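Local coordinates for protein 4-alpha-glucanotransferase (PDB 6M6T) that belongs to the amylomaltase (disproportionating enzyme) family, has a parallel TIM-type barrel with added helices, and holds glycans in two adjoining pockets, at residues S131-L134 and Q135-W139; L487-I490 and T491-N495; G154-A157 and L158-D162; A103-F106 and E107-P111. One frame throughout, in Å; residues are numbered along the deposited sequence.

Interaction 1 (S131-L134 and Q135-W139)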
# COMPACT_ATOMS: atom_id res chain seq x y z
N SER A 131 -15.90 21.78 -6.31
CA SER A 131 -15.43 21.93 -7.68
C SER A 131 -13.98 22.41 -7.71
O SER A 131 -13.17 21.92 -8.50
CB SER A 131 -16.35 22.89 -8.45
OG SER A 131 -15.81 24.20 -8.53
N ASP A 132 -13.63 23.36 -6.83
CA ASP A 132 -12.23 23.73 -6.66
C ASP A 132 -11.36 22.52 -6.33
O ASP A 132 -10.16 22.53 -6.61
CB ASP A 132 -12.10 24.78 -5.55
CG ASP A 132 -11.70 26.15 -6.07
OD1 ASP A 132 -11.30 26.25 -7.26
OD2 ASP A 132 -11.78 27.12 -5.28
N PHE A 133 -11.95 21.48 -5.72
CA PHE A 133 -11.24 20.22 -5.51
C PHE A 133 -11.12 19.41 -6.80
O PHE A 133 -10.03 18.93 -7.15
CB PHE A 133 -11.95 19.41 -4.42
CG PHE A 133 -11.45 18.00 -4.30
CD1 PHE A 133 -10.18 17.74 -3.81
CD2 PHE A 133 -12.26 16.93 -4.66
CE1 PHE A 133 -9.72 16.44 -3.69
CE2 PHE A 133 -11.82 15.63 -4.55
CZ PHE A 133 -10.55 15.38 -4.06
N LEU A 134 -12.24 19.24 -7.53
CA LEU A 134 -12.21 18.43 -8.75
C LEU A 134 -11.27 19.01 -9.81
O LEU A 134 -10.87 18.29 -10.74
CB LEU A 134 -13.61 18.28 -9.35
CG LEU A 134 -14.65 17.66 -8.43
CD1 LEU A 134 -16.03 17.88 -9.01
CD2 LEU A 134 -14.37 16.21 -8.20
N GLN A 135 -10.93 20.29 -9.69
CA GLN A 135 -10.04 20.88 -10.67
C GLN A 135 -8.59 20.45 -10.45
O GLN A 135 -7.81 20.37 -11.40
CB GLN A 135 -10.17 22.41 -10.66
CG GLN A 135 -9.47 23.06 -11.84
CD GLN A 135 -10.07 24.38 -12.29
OE1 GLN A 135 -10.85 25.00 -11.56
NE2 GLN A 135 -9.70 24.81 -13.51
N GLU A 136 -8.21 20.15 -9.20
CA GLU A 136 -6.87 19.67 -8.92
C GLU A 136 -6.76 18.15 -8.99
O GLU A 136 -5.68 17.63 -9.29
CB GLU A 136 -6.40 20.16 -7.54
CG GLU A 136 -6.47 21.69 -7.38
CD GLU A 136 -6.42 22.18 -5.94
OE1 GLU A 136 -7.41 22.79 -5.49
OE2 GLU A 136 -5.38 21.97 -5.27
N GLU A 137 -7.83 17.44 -8.70
CA GLU A 137 -7.88 15.99 -8.92
C GLU A 137 -8.96 15.76 -9.98
O GLU A 137 -10.13 15.54 -9.67
CB GLU A 137 -8.18 15.23 -7.61
CG GLU A 137 -7.50 15.80 -6.38
CD GLU A 137 -6.00 15.48 -6.30
OE1 GLU A 137 -5.49 14.77 -7.20
OE2 GLU A 137 -5.33 15.94 -5.34
N LYS A 138 -8.56 15.83 -11.25
CA LYS A 138 -9.55 15.81 -12.33
C LYS A 138 -10.11 14.41 -12.58
O LYS A 138 -11.16 14.29 -13.22
CB LYS A 138 -8.93 16.39 -13.60
CG LYS A 138 -8.41 17.80 -13.41
CD LYS A 138 -8.43 18.61 -14.71
CE LYS A 138 -8.31 20.09 -14.41
NZ LYS A 138 -7.72 20.92 -15.50
N TRP A 139 -9.46 13.36 -12.07
CA TRP A 139 -9.86 11.96 -12.22
C TRP A 139 -11.06 11.58 -11.39
O TRP A 139 -11.50 10.42 -11.48
CB TRP A 139 -8.70 11.02 -11.82
CG TRP A 139 -8.22 11.31 -10.41
CD1 TRP A 139 -7.13 12.07 -10.05
CD2 TRP A 139 -8.83 10.89 -9.17
NE1 TRP A 139 -7.02 12.13 -8.68
CE2 TRP A 139 -8.04 11.41 -8.12
CE3 TRP A 139 -9.94 10.11 -8.85
CZ2 TRP A 139 -8.35 11.19 -6.78
CZ3 TRP A 139 -10.24 9.89 -7.53
CH2 TRP A 139 -9.45 10.42 -6.51
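F133 and the E136-E137 backbone meet where helix 126-134 runs out. F133 O takes two N-H groups at once. E137 N reaches F133 O at 3.1 Å, nearly straight (167° at the hydrogen). E136 N is 3.0 Å from F133 O and comes from above the carbonyl plane, with a more bent geometry. Two residues back, S131 O accepts Q135 N at 3.0 Å. L134 O receives a CA-H...O contact, with K138 CA 3.2 Å from it. The mixture of i+3 and i+4 bonds belongs to a helix C-terminus. It leads into a short loop before helix 140-152, in the helical insert between barrel strands 43-45 and 212-217. The F133 ring also has a side-chain partner. E137 CG lies 3.5 Å from F133 CE1, and the E137 carboxylate is turned 53° from the ring plane. The E137 chain folds at its second torsion (chi2 -75°). E137 OE1 then receives a weak bond from W139 NE1 at 3.4 Å. The ring of F133 also meets Y193 edge-to-face. The carboxylate of D132 is held by a salt bridge from OD2 to R128. L134 packs on V140 and T141, and W139 rests on V65, A66 and Q192. Q135, E136 and K138 are on the exposed side of the turn.

Interaction 2 (L487-I490 and T491-N495)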
# COMPACT_ATOMS: atom_id res chain seq x y z
N LEU A 487 13.22 1.80 21.03
CA LEU A 487 13.38 2.32 19.67
C LEU A 487 14.28 3.55 19.67
O LEU A 487 15.20 3.66 18.86
CB LEU A 487 12.02 2.62 19.02
CG LEU A 487 12.02 3.19 17.59
CD1 LEU A 487 12.84 2.33 16.64
CD2 LEU A 487 10.62 3.40 17.04
N LYS A 488 14.05 4.48 20.60
CA LYS A 488 14.93 5.65 20.66
C LYS A 488 16.37 5.23 20.88
O LYS A 488 17.29 5.81 20.28
CB LYS A 488 14.50 6.63 21.76
CG LYS A 488 15.33 7.91 21.72
CD LYS A 488 15.02 8.83 22.87
CE LYS A 488 14.77 10.26 22.39
NZ LYS A 488 13.80 11.00 23.28
N GLU A 489 16.59 4.20 21.71
CA GLU A 489 17.96 3.78 22.00
C GLU A 489 18.65 3.25 20.75
O GLU A 489 19.74 3.71 20.41
CB GLU A 489 17.98 2.72 23.11
CG GLU A 489 19.36 2.17 23.40
CD GLU A 489 19.30 0.90 24.22
OE1 GLU A 489 20.37 0.33 24.56
OE2 GLU A 489 18.17 0.47 24.52
N ILE A 490 18.03 2.29 20.05
CA ILE A 490 18.70 1.78 18.86
C ILE A 490 18.85 2.89 17.82
O ILE A 490 19.79 2.87 17.01
CB ILE A 490 17.97 0.56 18.27
CG1 ILE A 490 16.62 0.94 17.67
CG2 ILE A 490 17.85 -0.55 19.31
CD1 ILE A 490 15.76 -0.23 17.47
N THR A 491 17.98 3.90 17.84
CA THR A 491 18.14 4.97 16.87
C THR A 491 19.32 5.88 17.23
O THR A 491 20.01 6.38 16.33
CB THR A 491 16.83 5.75 16.73
OG1 THR A 491 15.80 4.85 16.30
CG2 THR A 491 16.97 6.86 15.73
N THR A 492 19.60 6.06 18.53
CA THR A 492 20.74 6.89 18.95
C THR A 492 22.07 6.14 18.87
O THR A 492 23.07 6.68 18.37
CB THR A 492 20.52 7.41 20.38
OG1 THR A 492 19.13 7.68 20.59
CG2 THR A 492 21.29 8.71 20.60
N ILE A 493 22.12 4.91 19.38
CA ILE A 493 23.35 4.13 19.41
C ILE A 493 23.94 3.98 18.01
O ILE A 493 25.15 4.06 17.83
CB ILE A 493 23.09 2.77 20.07
CG1 ILE A 493 22.78 2.95 21.56
CG2 ILE A 493 24.26 1.82 19.87
CD1 ILE A 493 23.99 3.19 22.43
N TYR A 494 23.10 3.73 17.01
CA TYR A 494 23.62 3.43 15.69
C TYR A 494 23.56 4.61 14.74
O TYR A 494 23.69 4.43 13.53
CB TYR A 494 22.90 2.24 15.10
CG TYR A 494 23.19 1.01 15.87
CD1 TYR A 494 24.45 0.46 15.86
CD2 TYR A 494 22.21 0.40 16.65
CE1 TYR A 494 24.75 -0.68 16.57
CE2 TYR A 494 22.49 -0.75 17.37
CZ TYR A 494 23.77 -1.29 17.33
OH TYR A 494 24.08 -2.43 18.03
N ASN A 495 23.36 5.82 15.29
CA ASN A 495 23.50 7.09 14.58
C ASN A 495 22.51 7.26 13.42
O ASN A 495 22.92 7.50 12.29
CB ASN A 495 24.94 7.23 14.09
CG ASN A 495 25.32 8.66 13.79
OD1 ASN A 495 24.63 9.58 14.22
ND2 ASN A 495 26.42 8.85 13.06
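T491 packs back on L487 along the buried face of helix 481-493. L487 O accepts T491 N at 3.0 Å and T491 OG1 at 2.9 Å. The hydroxyl comes from above the carbonyl plane. It can do so because OG1 sits beside its own backbone N (chi1 -60°). T491 OG1 also bonds Q41 NE2, so the buried hydroxyl has two partners. L487, I490 and T491 all press on Y437 of helix 428-438. L487 and T491 also reach V9 and S7 of strand 6-10. The helix ends in a Schellman motif. N495, with positive phi, is its C-prime residue, and N495 N bonds T492 O at 3.2 Å. Y494 is the first residue to leave helical angles. I490 O lies at the edge of its ring, 3.5 Å from Y494 CD2, while I493 CG2 sits over one ring face. The outer side is looser. T492 repeats the hydroxyl bond, with OG1 2.6 Å from K488 O, but it is exposed. E489 and I493 run side by side, with E489 CG 4.0 Å from I493 CG1. Two polar ends turn to other partners: E489 OE1 makes a salt bridge to R434, and K488 NZ bonds E38 O.

Interaction 3 (G154-A157 and L158-D162)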
# COMPACT_ATOMS: atom_id res chain seq x y z
N GLY A 154 -25.40 -3.97 -8.26
CA GLY A 154 -25.29 -4.80 -7.08
C GLY A 154 -23.87 -5.13 -6.68
O GLY A 154 -23.61 -6.26 -6.25
N ASN A 155 -22.95 -4.16 -6.79
CA ASN A 155 -21.54 -4.36 -6.45
C ASN A 155 -20.99 -5.58 -7.18
O ASN A 155 -20.38 -6.46 -6.57
CB ASN A 155 -21.34 -4.50 -4.94
CG ASN A 155 -21.54 -3.20 -4.19
OD1 ASN A 155 -21.14 -2.13 -4.66
ND2 ASN A 155 -22.14 -3.30 -3.02
N LYS A 156 -21.27 -5.64 -8.48
CA LYS A 156 -20.77 -6.69 -9.36
C LYS A 156 -19.58 -6.18 -10.16
O LYS A 156 -19.49 -4.98 -10.46
CB LYS A 156 -21.86 -7.20 -10.30
CG LYS A 156 -22.85 -8.12 -9.62
CD LYS A 156 -23.49 -9.11 -10.56
CE LYS A 156 -23.90 -10.36 -9.79
NZ LYS A 156 -25.00 -10.08 -8.81
N ALA A 157 -18.67 -7.08 -10.49
CA ALA A 157 -17.48 -6.68 -11.22
C ALA A 157 -17.84 -6.03 -12.56
O ALA A 157 -18.90 -6.29 -13.14
CB ALA A 157 -16.57 -7.88 -11.46
N LEU A 158 -16.93 -5.19 -13.04
CA LEU A 158 -17.11 -4.50 -14.32
C LEU A 158 -17.34 -5.48 -15.47
O LEU A 158 -18.08 -5.18 -16.40
CB LEU A 158 -15.89 -3.64 -14.61
CG LEU A 158 -15.68 -3.24 -16.06
CD1 LEU A 158 -16.52 -1.99 -16.37
CD2 LEU A 158 -14.19 -3.03 -16.38
N GLN A 159 -16.69 -6.64 -15.43
CA GLN A 159 -16.83 -7.59 -16.54
C GLN A 159 -18.20 -8.25 -16.57
O GLN A 159 -18.62 -8.73 -17.63
CB GLN A 159 -15.74 -8.66 -16.45
CG GLN A 159 -14.34 -8.13 -16.73
CD GLN A 159 -13.73 -7.41 -15.53
OE1 GLN A 159 -14.15 -7.61 -14.39
NE2 GLN A 159 -12.72 -6.57 -15.80
N GLU A 160 -18.91 -8.29 -15.44
CA GLU A 160 -20.19 -8.99 -15.35
C GLU A 160 -21.37 -8.03 -15.17
O GLU A 160 -22.45 -8.47 -14.75
CB GLU A 160 -20.15 -10.03 -14.23
CG GLU A 160 -19.82 -9.47 -12.83
CD GLU A 160 -19.85 -10.52 -11.70
OE1 GLU A 160 -19.57 -10.14 -10.53
OE2 GLU A 160 -20.16 -11.71 -11.97
N TRP A 161 -21.20 -6.74 -15.48
CA TRP A 161 -22.37 -5.86 -15.54
C TRP A 161 -23.34 -6.39 -16.59
O TRP A 161 -22.99 -7.25 -17.40
CB TRP A 161 -21.98 -4.41 -15.88
CG TRP A 161 -21.16 -3.67 -14.83
CD1 TRP A 161 -20.83 -4.11 -13.57
CD2 TRP A 161 -20.56 -2.37 -14.96
NE1 TRP A 161 -20.06 -3.16 -12.92
CE2 TRP A 161 -19.89 -2.09 -13.75
CE3 TRP A 161 -20.54 -1.41 -15.98
CZ2 TRP A 161 -19.19 -0.90 -13.54
CZ3 TRP A 161 -19.84 -0.22 -15.76
CH2 TRP A 161 -19.18 0.02 -14.55
N ASP A 162 -24.57 -5.88 -16.56
CA ASP A 162 -25.63 -6.41 -17.42
C ASP A 162 -25.78 -5.66 -18.73
O ASP A 162 -26.25 -6.25 -19.71
CB ASP A 162 -26.97 -6.39 -16.68
CG ASP A 162 -26.96 -7.28 -15.45
OD1 ASP A 162 -25.90 -7.30 -14.76
OD2 ASP A 162 -27.99 -7.94 -15.17
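The indole of W161 meets K156 O at its edge, in the ring plane. W161 NE1 gives K156 O a weak bond of 3.1 Å. L158 CA lies over one ring face of W161, 3.5 Å above the plane and offset toward the rim. A157 O approaches the five-membered ring obliquely. Beyond the two segments, W229 meets the indole edge-to-face, and the F153 ring meets it with the planes at about 35°. The carboxylate of E160 turns back on the backbone. E160 OE1 uses its anti lone pair to accept A157 N at 3.2 Å, with 155° at the hydrogen. The torsion puts CG between the backbone N and the carbonyl carbon (chi1 58°), and the chain then runs extended to A157. E160 N bonds A157 O at 3.0 Å from above the carbonyl plane, closing a type I beta turn through L158 and Q159. L158 N bonds D224 OD1, and Q159 NE2 bonds A223 O. G154, with positive phi, is the C-prime residue of the Schellman motif that ends helix 140-152. The A157 side chain is about 10 Å from a bound AC1. K156 crosses E160 at about a right angle, with K156 NZ 5.7 Å from E160 OE1. The charges therefore make no ion pair. The E160 carboxylate serves the turn as a backbone acceptor, and K156 probably adds at most a weak long-range attraction.

Interaction 4 (A103-F106 and E107-P111)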
# COMPACT_ATOMS: atom_id res chain seq x y z
N ALA A 103 -15.60 -7.39 6.67
CA ALA A 103 -16.92 -7.93 6.36
C ALA A 103 -17.98 -7.11 7.08
O ALA A 103 -18.10 -7.17 8.31
CB ALA A 103 -17.00 -9.40 6.76
N GLY A 104 -18.74 -6.32 6.33
CA GLY A 104 -19.75 -5.50 6.96
C GLY A 104 -19.27 -4.21 7.59
O GLY A 104 -20.07 -3.54 8.25
N LEU A 105 -18.01 -3.83 7.43
CA LEU A 105 -17.63 -2.50 7.88
C LEU A 105 -17.97 -1.45 6.82
O LEU A 105 -18.33 -0.31 7.15
CB LEU A 105 -16.15 -2.47 8.23
CG LEU A 105 -15.64 -1.07 8.56
CD1 LEU A 105 -14.76 -1.14 9.78
CD2 LEU A 105 -14.86 -0.53 7.38
N PHE A 106 -17.83 -1.82 5.54
CA PHE A 106 -18.40 -1.01 4.48
C PHE A 106 -19.91 -0.90 4.65
O PHE A 106 -20.50 0.15 4.35
CB PHE A 106 -18.06 -1.60 3.10
CG PHE A 106 -18.31 -0.66 1.95
CD1 PHE A 106 -19.59 -0.51 1.41
CD2 PHE A 106 -17.27 0.11 1.42
CE1 PHE A 106 -19.83 0.37 0.37
CE2 PHE A 106 -17.50 1.00 0.38
CZ PHE A 106 -18.79 1.13 -0.15
N GLU A 107 -20.54 -1.98 5.11
CA GLU A 107 -21.94 -1.93 5.50
C GLU A 107 -22.19 -0.80 6.50
O GLU A 107 -23.04 0.07 6.28
CB GLU A 107 -22.35 -3.29 6.08
CG GLU A 107 -23.70 -3.32 6.82
CD GLU A 107 -23.77 -4.37 7.95
OE1 GLU A 107 -23.75 -3.98 9.15
OE2 GLU A 107 -23.84 -5.58 7.63
N LYS A 108 -21.42 -0.77 7.60
CA LYS A 108 -21.78 0.08 8.72
C LYS A 108 -21.35 1.54 8.56
O LYS A 108 -21.91 2.41 9.23
CB LYS A 108 -21.20 -0.48 10.02
CG LYS A 108 -21.84 -1.79 10.45
CD LYS A 108 -21.90 -1.94 11.97
CE LYS A 108 -22.54 -3.27 12.36
NZ LYS A 108 -21.96 -4.39 11.57
N ARG A 109 -20.37 1.84 7.70
CA ARG A 109 -19.97 3.24 7.59
C ARG A 109 -20.93 4.04 6.73
O ARG A 109 -20.89 5.28 6.78
CB ARG A 109 -18.57 3.36 7.00
CG ARG A 109 -17.51 2.62 7.77
CD ARG A 109 -16.17 2.74 7.08
NE ARG A 109 -15.65 4.11 7.07
CZ ARG A 109 -15.06 4.69 8.11
NH1 ARG A 109 -14.92 4.03 9.25
NH2 ARG A 109 -14.61 5.93 8.01
N ARG A 110 -21.79 3.38 5.95
CA ARG A 110 -22.43 4.05 4.82
C ARG A 110 -23.51 5.05 5.25
O ARG A 110 -23.50 6.18 4.74
CB ARG A 110 -22.96 3.01 3.84
CG ARG A 110 -23.43 3.59 2.53
CD ARG A 110 -22.31 4.33 1.87
NE ARG A 110 -22.70 4.95 0.61
CZ ARG A 110 -22.86 4.30 -0.55
NH1 ARG A 110 -22.68 2.99 -0.62
NH2 ARG A 110 -23.21 4.99 -1.63
N PRO A 111 -24.48 4.70 6.12
CA PRO A 111 -25.36 5.75 6.67
C PRO A 111 -24.62 6.99 7.16
O PRO A 111 -25.05 8.12 6.89
CB PRO A 111 -26.06 5.04 7.85
CG PRO A 111 -25.28 3.74 8.06
CD PRO A 111 -24.81 3.38 6.68
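E107 lies over G104 at the start of helix 105-122, where G104 holds the N-cap position. Its positive phi (80°) suits a residue without a side chain. E107 CB is 3.2 Å from G104 O. The glutamate chain runs extended past G104, bringing E107 OE2 4.1 Å from G104 CA. Next, K108 N bonds G104 O at 3.1 Å from above the carbonyl plane, the first i+4 bond of the helix. Its side chain bends back, and K108 NZ makes a salt bridge with E107 OE1 at 3.0 Å, from above the carboxylate plane. R109 N bonds L105 O at 3.0 Å. The R109 side chain lies alongside that of L105 and points the same way, with R109 CD 3.5 Å from L105 CD2. The chain then turns at chi3 (66°), and NH2 makes a weak bond to I72 O. The CB of R110 points toward the first segment, and its side chain runs beside that of F106. R110 NH1 is 4.0 Å from F106 CE1, with the guanidinium turned 77° from the ring plane. The charge of R110 has its main partner in E114, through a salt bridge from NE. At P111 the N carries no hydrogen and has no bond to the preceding turn, so the helix is kinked there. L105 and R109 rest on H70, and L105 and K108 on F93, both in loops. R110 reaches other helices, with a cation-pi contact to Y187 of helix 182-208 and a long, weak ion pair to E151 of helix 140-152.

How the interactions relate
From the N terminus the order is interaction 4, 1, 3 and then 2. Each joins consecutive residues, so none closes a long loop, and none nests in or crosses another. The first three lie among the helices that separate the third barrel strand from the second. Interaction 4 opens helix 105-122, interaction 1 ends helix 126-134, and interaction 3 follows helix 140-152. Interactions 3 and 4 are the closest pair, with centres about 20 Å apart, but do not touch. Interaction 2 ends the last helix, which packs on barrel strand 6-10. It lies across the chain's centre from interaction 3, about 52 Å away between centres.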